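Local structure of DUF1285 domain-containing protein (Shewanella baltica, 2RA9) at residues F84-L93 / N137-D146. The protein is of unknown function but belongs to the DUF1285 family, which has a fold of repeated motifs and is possibly involved in signal transduction. Sequence-based numbering, arbitrary orientation. Where two conformers were deposited one is given.
With NA (sodium ion), chain B; EDO (1,2-ethanediol), chain D; EDO (1,2-ethanediol), chain H.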
loop_
_atom_site.group_PDB
_atom_site.type_symbol
_atom_site.label_atom_id
_atom_site.label_comp_id
_atom_site.label_asym_id
_atom_site.label_seq_id
_atom_site.Cartn_x
_atom_site.Cartn_y
_atom_site.Cartn_z
ATOM N N PHE A 84 3.822 -0.478 11.760
ATOM C CA PHE A 84 2.447 -0.578 12.168
ATOM C C PHE A 84 2.370 -0.459 13.694
ATOM O O PHE A 84 3.365 -0.718 14.393
ATOM C CB PHE A 84 1.794 -1.886 11.668
ATOM C CG PHE A 84 2.417 -3.124 12.267
ATOM C CD1 PHE A 84 2.033 -3.551 13.516
ATOM C CD2 PHE A 84 3.402 -3.837 11.600
ATOM C CE1 PHE A 84 2.634 -4.653 14.121
ATOM C CE2 PHE A 84 3.991 -4.951 12.221
ATOM C CZ PHE A 84 3.571 -5.315 13.505
ATOM N N GLU A 85 1.201 -0.087 14.180
ATOM C CA GLU A 85 0.908 -0.063 15.612
ATOM C C GLU A 85 -0.595 -0.109 15.810
ATOM O O GLU A 85 -1.361 0.353 14.963
ATOM C CB GLU A 85 1.482 1.239 16.231
ATOM C CG GLU A 85 1.236 1.434 17.712
ATOM C CD GLU A 85 1.774 2.755 18.218
ATOM O OE1 GLU A 85 1.785 3.745 17.448
ATOM O OE2 GLU A 85 2.162 2.803 19.406
ATOM N N ARG A 86 -1.050 -0.704 16.915
ATOM C CA ARG A 86 -2.451 -0.508 17.334
ATOM C C ARG A 86 -2.578 0.809 18.103
ATOM O O ARG A 86 -1.743 1.104 18.963
ATOM C CB ARG A 86 -2.901 -1.644 18.250
ATOM C CG ARG A 86 -2.972 -2.976 17.573
ATOM C CD ARG A 86 -3.473 -4.041 18.495
ATOM N NE ARG A 86 -3.147 -5.396 18.027
ATOM C CZ ARG A 86 -3.998 -6.233 17.456
ATOM N NH1 ARG A 86 -5.284 -5.922 17.247
ATOM N NH2 ARG A 86 -3.585 -7.429 17.133
ATOM N N ALA A 87 -3.622 1.576 17.818
ATOM C CA ALA A 87 -3.945 2.762 18.613
ATOM C C ALA A 87 -4.185 2.388 20.072
ATOM O O ALA A 87 -3.727 3.098 20.992
ATOM C CB ALA A 87 -5.193 3.478 18.027
ATOM N N GLN A 88 -4.931 1.291 20.278
ATOM C CA GLN A 88 -5.212 0.794 21.619
ATOM C C GLN A 88 -5.108 -0.731 21.626
ATOM O O GLN A 88 -5.187 -1.370 20.566
ATOM C CB GLN A 88 -6.601 1.234 22.099
ATOM C CG GLN A 88 -6.830 2.763 22.129
ATOM C CD GLN A 88 -7.404 3.324 20.832
ATOM O OE1 GLN A 88 -7.735 2.584 19.902
ATOM N NE2 GLN A 88 -7.537 4.647 20.773
ATOM N N PRO A 89 -4.922 -1.329 22.824
ATOM C CA PRO A 89 -4.896 -2.770 22.839
ATOM C C PRO A 89 -6.077 -3.310 22.084
ATOM O O PRO A 89 -7.200 -2.782 22.205
ATOM C CB PRO A 89 -4.961 -3.082 24.339
ATOM C CG PRO A 89 -4.186 -1.964 24.918
ATOM C CD PRO A 89 -4.718 -0.787 24.173
ATOM N N HIS A 90 -5.818 -4.310 21.245
ATOM C CA HIS A 90 -6.856 -5.017 20.502
ATOM C C HIS A 90 -7.524 -4.217 19.400
ATOM O O HIS A 90 -8.406 -4.733 18.737
ATOM C CB HIS A 90 -7.921 -5.646 21.418
ATOM C CG HIS A 90 -7.336 -6.581 22.423
ATOM N ND1 HIS A 90 -7.240 -7.936 22.210
ATOM C CD2 HIS A 90 -6.741 -6.339 23.609
ATOM C CE1 HIS A 90 -6.649 -8.497 23.253
ATOM N NE2 HIS A 90 -6.327 -7.544 24.106
ATOM N N SER A 91 -7.033 -3.013 19.140
ATOM C CA SER A 91 -7.631 -2.179 18.121
ATOM C C SER A 91 -7.161 -2.557 16.712
ATOM O O SER A 91 -6.284 -3.409 16.515
ATOM C CB SER A 91 -7.356 -0.697 18.407
ATOM O OG SER A 91 -6.053 -0.316 18.014
ATOM N N LEU A 92 -7.795 -1.944 15.725
ATOM C CA LEU A 92 -7.322 -1.957 14.362
ATOM C C LEU A 92 -5.961 -1.295 14.294
ATOM O O LEU A 92 -5.502 -0.664 15.253
ATOM C CB LEU A 92 -8.324 -1.244 13.447
ATOM C CG LEU A 92 -9.711 -1.859 13.319
ATOM C CD1 LEU A 92 -10.614 -0.977 12.483
ATOM C CD2 LEU A 92 -9.681 -3.257 12.759
ATOM N N LEU A 93 -5.287 -1.453 13.155
ATOM C CA LEU A 93 -3.915 -0.999 13.041
ATOM C C LEU A 93 -3.836 0.332 12.312
ATOM O O LEU A 93 -4.642 0.615 11.416
ATOM C CB LEU A 93 -3.083 -1.988 12.253
ATOM C CG LEU A 93 -2.804 -3.374 12.784
ATOM C CD1 LEU A 93 -1.989 -4.143 11.699
ATOM C CD2 LEU A 93 -2.043 -3.269 14.033
ATOM N N ASN A 137 7.358 -9.229 13.320
ATOM C CA ASN A 137 6.636 -8.415 14.285
ATOM C C ASN A 137 5.108 -8.490 14.057
ATOM O O ASN A 137 4.311 -8.504 15.012
ATOM C CB ASN A 137 7.124 -6.960 14.254
ATOM C CG ASN A 137 8.528 -6.781 14.798
ATOM O OD1 ASN A 137 9.001 -7.543 15.660
ATOM N ND2 ASN A 137 9.211 -5.732 14.300
ATOM N N PHE A 138 4.695 -8.556 12.795
ATOM C CA PHE A 138 3.278 -8.664 12.442
ATOM C C PHE A 138 2.727 -9.995 12.964
ATOM O O PHE A 138 1.648 -10.055 13.565
ATOM C CB PHE A 138 3.097 -8.552 10.887
ATOM C CG PHE A 138 1.689 -8.749 10.443
ATOM C CD1 PHE A 138 0.771 -7.715 10.531
ATOM C CD2 PHE A 138 1.261 -9.965 9.952
ATOM C CE1 PHE A 138 -0.548 -7.893 10.126
ATOM C CE2 PHE A 138 -0.060 -10.152 9.579
ATOM C CZ PHE A 138 -0.954 -9.114 9.651
ATOM N N VAL A 139 3.466 -11.074 12.729
ATOM C CA VAL A 139 2.997 -12.383 13.205
ATOM C C VAL A 139 2.828 -12.342 14.735
ATOM O O VAL A 139 1.833 -12.831 15.287
ATOM C CB VAL A 139 3.903 -13.546 12.733
ATOM C CG1 VAL A 139 3.376 -14.886 13.281
ATOM C CG2 VAL A 139 3.988 -13.625 11.223
ATOM N N ASN A 140 3.812 -11.780 15.411
ATOM C CA ASN A 140 3.780 -11.611 16.868
ATOM C C ASN A 140 2.614 -10.763 17.333
ATOM O O ASN A 140 2.158 -10.917 18.467
ATOM C CB ASN A 140 5.045 -10.929 17.376
ATOM C CG ASN A 140 6.330 -11.764 17.221
ATOM O OD1 ASN A 140 6.320 -12.994 17.029
ATOM N ND2 ASN A 140 7.444 -11.072 17.318
ATOM N N GLU A 141 2.163 -9.831 16.505
ATOM C CA GLU A 141 1.091 -8.880 16.889
ATOM C C GLU A 141 -0.289 -9.512 17.006
ATOM O O GLU A 141 -1.177 -8.970 17.671
ATOM C CB GLU A 141 0.999 -7.747 15.842
ATOM C CG GLU A 141 0.062 -6.601 16.207
ATOM C CD GLU A 141 0.464 -5.904 17.498
ATOM O OE1 GLU A 141 1.661 -5.690 17.711
ATOM O OE2 GLU A 141 -0.413 -5.590 18.332
ATOM N N PHE A 142 -0.517 -10.623 16.326
ATOM C CA PHE A 142 -1.837 -11.250 16.281
ATOM C C PHE A 142 -2.390 -11.440 17.701
ATOM O O PHE A 142 -1.656 -11.816 18.620
ATOM C CB PHE A 142 -1.734 -12.617 15.606
ATOM C CG PHE A 142 -3.022 -13.390 15.592
ATOM C CD1 PHE A 142 -3.987 -13.142 14.632
ATOM C CD2 PHE A 142 -3.252 -14.381 16.522
ATOM C CE1 PHE A 142 -5.168 -13.838 14.624
ATOM C CE2 PHE A 142 -4.443 -15.112 16.503
ATOM C CZ PHE A 142 -5.390 -14.836 15.562
ATOM N N ASN A 143 -3.693 -11.154 17.844
ATOM C CA ASN A 143 -4.491 -11.408 19.043
ATOM C C ASN A 143 -5.668 -12.251 18.582
ATOM O O ASN A 143 -6.245 -11.975 17.547
ATOM C CB ASN A 143 -5.103 -10.122 19.662
ATOM C CG ASN A 143 -4.060 -9.151 20.234
ATOM O OD1 ASN A 143 -2.865 -9.462 20.392
ATOM N ND2 ASN A 143 -4.525 -7.999 20.600
ATOM N N LEU A 144 -6.077 -13.211 19.401
ATOM C CA LEU A 144 -7.298 -13.972 19.087
ATOM C C LEU A 144 -8.511 -13.087 18.805
ATOM O O LEU A 144 -9.380 -13.423 17.964
ATOM C CB LEU A 144 -7.614 -14.967 20.195
ATOM C CG LEU A 144 -8.318 -16.241 19.665
ATOM C CD1 LEU A 144 -7.605 -16.907 18.426
ATOM C CD2 LEU A 144 -8.469 -17.231 20.755
ATOM N N SER A 145 -8.576 -11.939 19.477
ATOM C CA SER A 145 -9.690 -11.004 19.232
ATOM C C SER A 145 -9.757 -10.462 17.805
ATOM O O SER A 145 -10.788 -9.959 17.385
ATOM C CB SER A 145 -9.650 -9.837 20.209
ATOM O OG SER A 145 -8.438 -9.129 20.068
ATOM N N ASP A 146 -8.661 -10.552 17.070
ATOM C CA ASP A 146 -8.630 -10.051 15.684
ATOM C C ASP A 146 -9.591 -10.811 14.773
ATOM O O ASP A 146 -9.970 -10.311 13.704
ATOM C CB ASP A 146 -7.208 -10.128 15.129
ATOM C CG ASP A 146 -6.303 -9.099 15.717
ATOM O OD1 ASP A 146 -6.800 -8.000 16.135
ATOM O OD2 ASP A 146 -5.089 -9.381 15.791
HETATM NA NA NA B . 0.365 -12.455 19.381
HETATM C C1 EDO D . 7.114 -2.849 12.566
HETATM O O1 EDO D . 8.103 -3.873 12.503
HETATM C C2 EDO D . 6.507 -2.791 13.955
HETATM O O2 EDO D . 7.386 -2.085 14.832
HETATM C C1 EDO H . 3.807 -16.188 17.211
HETATM O O1 EDO H . 4.179 -14.901 17.750
HETATM C C2 EDO H . 3.027 -16.991 18.221
HETATM O O2 EDO H . 2.073 -16.175 18.921
HETATM O O HOH W 1 0.717 -2.398 18.334
HETATM O O HOH W 2 -8.550 -7.437 18.121
HETATM O O HOH W 3 1.081 -14.000 17.672
HETATM O O HOH W 4 2.215 -13.248 20.707
HETATM O O HOH W 5 0.416 -10.658 20.932
#
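F84 and R86, on the end of strand 79-86, face the last turn of helix 135-141 and the chain after it, the axes of 84-86 and 137-141 running nearly parallel (16°) and 10.3 Å apart at closest approach. The extended R86 chain carries its guanidinium between two acids. End-on, R86 NH1 and NH2 meet the syn lone pairs of D146 OD1 and OD2, respectively, both at 2.8 Å, the two groups nearly coplanar. Side-on, R86 NE reaches the anti lone pair of E141 OE2 at 2.8 Å, while R86 NH2 also donates to E141 O, from above its carbonyl plane. R86 NH1 further bonds S91 O, and the N143 amide stacks over one guanidinium face, the planes 3° apart. Shortening R86 to an alanine would probably leave the E141 and D146 carboxylates without their shared cation and the E141 carbonyl without its NH2 donor. N143 N binds D146 OD2, helping to fix the carboxylate. Within the type II turn Q88-S91, H90 ND1 donates almost straight to S145 OG (2.7 Å), in the ring plane; a water joins H90 O, S145 OG and D146 OD1. F84 CG sits between its backbone N and carbonyl carbon (chi1 64°), which carries the ring to the helix, CZ at F138 N (3.5 Å) and CE2 at F138 CB (3.9 Å). L93 CD1 meets the F138 ring edge. Alongside the sodium site formed by N140 O, F142 O and three waters, this salt-bridge network ties the C-terminal helix and 3-10 turn to a central strand of the second six-stranded mixed sheet.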